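Abietadiene synthase, chloroplastic (Abies grandis, PDB 3S9V) is a chloroplast enzyme of the terpene synthase family, a mainly helical protein with an N-terminal terpene synthase domain and a metal-binding terpene synthase domain. Local coordinates at residues 510-515 and 778-783; 475-480 and 522-527. One frame throughout, in Å; residues are numbered along the deposited sequence.

Contact 1 of 2, residues 510-515 and 778-783; sequences SPASFI and NCLFQP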
# COMPACT_ATOMS: atom_id res chain seq x y z
N SER A 510 13.58 -14.88 7.53
CA SER A 510 12.20 -14.81 7.95
C SER A 510 11.88 -13.72 8.97
O SER A 510 11.24 -12.72 8.64
CB SER A 510 11.73 -16.17 8.47
OG SER A 510 11.72 -17.12 7.42
N PRO A 511 12.33 -13.88 10.22
CA PRO A 511 12.01 -12.82 11.18
C PRO A 511 12.60 -11.46 10.79
O PRO A 511 12.01 -10.42 11.06
CB PRO A 511 12.58 -13.35 12.49
CG PRO A 511 13.79 -14.09 12.03
CD PRO A 511 13.28 -14.84 10.81
N ALA A 512 13.77 -11.48 10.16
CA ALA A 512 14.43 -10.25 9.75
C ALA A 512 13.57 -9.47 8.76
O ALA A 512 13.62 -8.25 8.71
CB ALA A 512 15.80 -10.57 9.14
N SER A 513 12.78 -10.18 7.97
CA SER A 513 11.94 -9.54 6.98
C SER A 513 10.72 -8.83 7.57
O SER A 513 10.17 -7.93 6.92
CB SER A 513 11.48 -10.57 5.95
OG SER A 513 10.38 -11.32 6.44
N PHE A 514 10.28 -9.22 8.77
CA PHE A 514 9.10 -8.57 9.36
C PHE A 514 9.27 -7.90 10.72
O PHE A 514 8.67 -6.85 10.94
CB PHE A 514 7.89 -9.54 9.36
CG PHE A 514 8.05 -10.75 10.23
CD1 PHE A 514 7.81 -10.69 11.60
CD2 PHE A 514 8.43 -11.98 9.68
CE1 PHE A 514 7.92 -11.83 12.42
CE2 PHE A 514 8.55 -13.12 10.48
CZ PHE A 514 8.30 -13.05 11.85
N ILE A 515 10.04 -8.48 11.63
CA ILE A 515 10.28 -7.84 12.93
C ILE A 515 11.73 -7.39 12.91
O ILE A 515 12.57 -7.87 13.67
CB ILE A 515 10.04 -8.79 14.14
CG1 ILE A 515 10.78 -10.11 13.94
CG2 ILE A 515 8.55 -9.00 14.34
CD1 ILE A 515 10.85 -10.97 15.21
N ASN A 778 17.97 -9.18 -1.30
CA ASN A 778 17.28 -7.90 -1.15
C ASN A 778 17.08 -7.42 0.27
O ASN A 778 17.04 -6.22 0.53
CB ASN A 778 15.90 -7.94 -1.81
CG ASN A 778 15.96 -8.00 -3.31
OD1 ASN A 778 16.70 -7.25 -3.94
ND2 ASN A 778 15.18 -8.90 -3.90
N CYS A 779 16.95 -8.36 1.20
CA CYS A 779 16.71 -8.01 2.58
C CYS A 779 17.96 -7.90 3.43
O CYS A 779 18.08 -6.99 4.27
CB CYS A 779 15.75 -9.03 3.21
SG CYS A 779 15.35 -8.76 4.95
N LEU A 780 18.92 -8.79 3.21
CA LEU A 780 20.12 -8.80 4.04
C LEU A 780 21.45 -8.34 3.44
O LEU A 780 22.33 -7.91 4.19
CB LEU A 780 20.33 -10.20 4.62
CG LEU A 780 19.16 -10.86 5.37
CD1 LEU A 780 19.58 -12.27 5.79
CD2 LEU A 780 18.78 -10.04 6.59
N PHE A 781 21.62 -8.41 2.13
CA PHE A 781 22.91 -8.04 1.56
C PHE A 781 22.99 -6.78 0.70
O PHE A 781 23.74 -5.86 1.03
CB PHE A 781 23.47 -9.24 0.80
CG PHE A 781 23.57 -10.48 1.64
CD1 PHE A 781 24.19 -10.44 2.88
CD2 PHE A 781 23.02 -11.68 1.20
CE1 PHE A 781 24.25 -11.58 3.69
CE2 PHE A 781 23.08 -12.82 2.00
CZ PHE A 781 23.70 -12.77 3.25
N GLN A 782 22.23 -6.74 -0.39
CA GLN A 782 22.23 -5.59 -1.28
C GLN A 782 21.59 -4.38 -0.58
O GLN A 782 20.41 -4.41 -0.22
CB GLN A 782 21.43 -5.94 -2.54
CG GLN A 782 21.76 -5.11 -3.76
CD GLN A 782 22.45 -5.93 -4.83
OE1 GLN A 782 21.88 -6.89 -5.35
NE2 GLN A 782 23.68 -5.55 -5.18
N PRO A 783 22.37 -3.30 -0.35
CA PRO A 783 21.77 -2.14 0.32
C PRO A 783 21.02 -1.29 -0.71
O PRO A 783 21.20 -1.47 -1.92
CB PRO A 783 22.98 -1.40 0.89
CG PRO A 783 24.04 -2.45 0.97
CD PRO A 783 23.83 -3.20 -0.32

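Contact 2 of 2, residues 475-480 and 522-527; sequences QSIHQT and KCREVY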
# COMPACT_ATOMS: atom_id res chain seq x y z
N GLN A 475 19.58 -2.95 7.95
CA GLN A 475 20.20 -4.06 7.26
C GLN A 475 21.62 -4.31 7.79
O GLN A 475 22.09 -5.44 7.83
CB GLN A 475 20.24 -3.78 5.76
CG GLN A 475 20.84 -4.89 4.92
CD GLN A 475 21.04 -4.48 3.48
OE1 GLN A 475 21.85 -3.60 3.17
NE2 GLN A 475 20.31 -5.13 2.57
N SER A 476 22.29 -3.24 8.19
CA SER A 476 23.65 -3.35 8.72
C SER A 476 23.61 -4.13 10.03
O SER A 476 24.40 -5.05 10.24
CB SER A 476 24.24 -1.96 8.95
OG SER A 476 25.55 -2.06 9.48
N ILE A 477 22.69 -3.75 10.90
CA ILE A 477 22.52 -4.41 12.19
C ILE A 477 22.18 -5.89 11.98
O ILE A 477 22.63 -6.75 12.74
CB ILE A 477 21.40 -3.73 13.00
CG1 ILE A 477 21.84 -2.32 13.41
CG2 ILE A 477 21.03 -4.58 14.20
CD1 ILE A 477 20.76 -1.51 14.11
N HIS A 478 21.38 -6.17 10.95
CA HIS A 478 20.97 -7.53 10.62
C HIS A 478 22.13 -8.41 10.15
O HIS A 478 22.15 -9.60 10.43
CB HIS A 478 19.87 -7.51 9.54
CG HIS A 478 18.52 -7.10 10.05
ND1 HIS A 478 17.43 -6.93 9.23
CD2 HIS A 478 18.08 -6.84 11.31
CE1 HIS A 478 16.38 -6.58 9.96
NE2 HIS A 478 16.75 -6.51 11.22
N GLN A 479 23.08 -7.82 9.43
CA GLN A 479 24.24 -8.55 8.94
C GLN A 479 25.12 -8.99 10.11
O GLN A 479 25.77 -10.04 10.05
CB GLN A 479 25.05 -7.69 7.99
CG GLN A 479 24.26 -7.28 6.77
CD GLN A 479 25.00 -6.33 5.88
OE1 GLN A 479 25.58 -5.35 6.36
NE2 GLN A 479 24.98 -6.59 4.58
N THR A 480 25.14 -8.19 11.16
CA THR A 480 25.91 -8.51 12.36
C THR A 480 25.23 -9.70 13.03
O THR A 480 25.86 -10.74 13.24
CB THR A 480 25.92 -7.32 13.34
OG1 THR A 480 26.61 -6.22 12.75
CG2 THR A 480 26.61 -7.71 14.64
N LYS A 522 16.86 -9.76 20.05
CA LYS A 522 16.79 -10.99 20.83
C LYS A 522 15.66 -11.89 20.34
O LYS A 522 15.83 -13.11 20.26
CB LYS A 522 16.57 -10.67 22.31
CG LYS A 522 16.91 -11.82 23.24
CD LYS A 522 18.38 -12.17 23.08
CE LYS A 522 18.75 -13.41 23.86
NZ LYS A 522 20.18 -13.78 23.65
N CYS A 523 14.52 -11.29 20.00
CA CYS A 523 13.39 -12.06 19.50
C CYS A 523 13.79 -12.70 18.17
O CYS A 523 13.41 -13.83 17.89
CB CYS A 523 12.17 -11.15 19.30
SG CYS A 523 10.64 -12.01 18.79
N ARG A 524 14.55 -11.97 17.36
CA ARG A 524 15.00 -12.50 16.07
C ARG A 524 15.91 -13.71 16.26
O ARG A 524 15.82 -14.71 15.53
CB ARG A 524 15.76 -11.43 15.29
CG ARG A 524 14.89 -10.36 14.64
CD ARG A 524 15.69 -9.62 13.59
NE ARG A 524 16.63 -8.67 14.17
CZ ARG A 524 16.28 -7.51 14.73
NH1 ARG A 524 15.00 -7.15 14.77
NH2 ARG A 524 17.20 -6.70 15.23
N GLU A 525 16.80 -13.61 17.25
CA GLU A 525 17.76 -14.67 17.54
C GLU A 525 17.02 -15.94 17.96
O GLU A 525 17.23 -17.01 17.38
CB GLU A 525 18.71 -14.23 18.66
CG GLU A 525 19.78 -15.25 19.03
CD GLU A 525 20.33 -15.03 20.43
OE1 GLU A 525 20.71 -13.89 20.75
OE2 GLU A 525 20.37 -16.00 21.22
N VAL A 526 16.17 -15.80 18.96
CA VAL A 526 15.41 -16.94 19.47
C VAL A 526 14.46 -17.51 18.43
O VAL A 526 14.20 -18.70 18.42
CB VAL A 526 14.62 -16.55 20.74
CG1 VAL A 526 13.86 -17.76 21.26
CG2 VAL A 526 15.59 -16.04 21.81
N TYR A 527 13.95 -16.65 17.56
CA TYR A 527 13.03 -17.08 16.50
C TYR A 527 13.82 -17.97 15.55
O TYR A 527 13.37 -19.05 15.16
CB TYR A 527 12.49 -15.84 15.76
CG TYR A 527 11.40 -16.11 14.76
CD1 TYR A 527 11.63 -16.87 13.62
CD2 TYR A 527 10.11 -15.60 14.96
CE1 TYR A 527 10.62 -17.11 12.70
CE2 TYR A 527 9.10 -15.83 14.05
CZ TYR A 527 9.35 -16.59 12.92
OH TYR A 527 8.34 -16.81 12.01

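Contact 1 of 2, residues 510-515 and 778-783
Cys779 sets its sulfur against the backbone of Ser513 where two helices of the alpha-helical terpene synthase fold meet near their C-terminal ends. Helix 768-781, close to the end of the chain, carries the cysteine, and helix 504-514 carries the serine. The CB atoms of Ala512 and Cys779 point toward the opposite helix. The contact is small, buried and made by van der Waals touch, with no hydrogen bond across it.

Cys779 reaches across with its thiol. SG lies anti to the backbone N (chi1 179°), and this carries the sulfur to the other helix. Cys779 SG rests 4.0 Å from Ser513 CA, with Ala512 O a little further off. The CA atoms of Ser513 and Cys779 are 6.7 Å apart, a close approach that the small side chains allow.

Leu780 adds an apolar touch beside the sulfur. Its CB bond does not point at the other helix, but the end of the side chain comes nearer. Leu780 CD2 ends 4.0 Å from Ala512 CB. His478 of helix 461-491 packs on both Ala512 and Leu780, so a third helix joins the contact.

The hydroxyl of Ser513 turns back to its own helix. Ser510 O accepts from both Ser513 N and Ser513 OG. Ser513 OG lies 2.7 Å from Ser510 O and meets it in the carbonyl plane, on a lone pair.

Contact 2 of 2, residues 475-480 and 522-527
His478 lays the NE2 corner of its imidazole over one face of the Arg524 guanidinium. His478 NE2 sits 3.6 Å above the Arg524 guanidinium plane, over its centre. The ring and guanidinium planes are 56° apart, so the two groups are not stacked in parallel. Their side chains cross at about a right angle. His478 NE2 and Arg524 NE are 3.7 Å apart, and no hydrogen bond joins them.

The backbones stay well apart, with 9.5 Å between the CA atoms of His478 and Arg524. The side chains bridge the distance between helix 461-491 and helix 521-541 of the terpene synthase fold, and Tyr508 of helix 504-514 packs on both. Arg524 points its CB toward the other helix, and its chain bends at chi3 (-76°), which turns the guanidinium across the imidazole. Ile477 adds a looser touch, Ile477 CG2 lying 4.5 Å from Arg524 NH2.

The polar atoms find their partners nearby. Arg524 NE forms a salt bridge with Glu481, one turn further along helix 461-491. Arg524 NH1 bonds to the carbonyl oxygen of Glu517, and His478 NE2 to that of Phe516. Both side chains thus hold the loop between helices 504-514 and 521-541.

Since His478 NE2 bonds to a carbonyl oxygen, it must act as the donor there. The carboxylate of Glu481 probably offsets the positive charge that Arg524 brings into this buried place.

Contacts 1 and 2 lie side by side, their centres 9 Å apart, on the same side of the chain's centre. Their segments alternate along the sequence: 475-480, 510-515, 522-527, then 778-783. Helices 461-491, 504-514 and 521-541 follow one another, whereas helix 768-781 returns from the far end of the chain. Two probable hydrogen bonds join the contacts directly. Ile515 O meets Arg524 NH1 at 2.8 Å, and Gln782 O meets Gln475 NE2 at 2.9 Å. The end of the chain is thus held against helices 461-491 and 504-514, which come more than 200 residues earlier. Segments 510-515 and 522-527 both belong to the metal-binding terpene synthase family region.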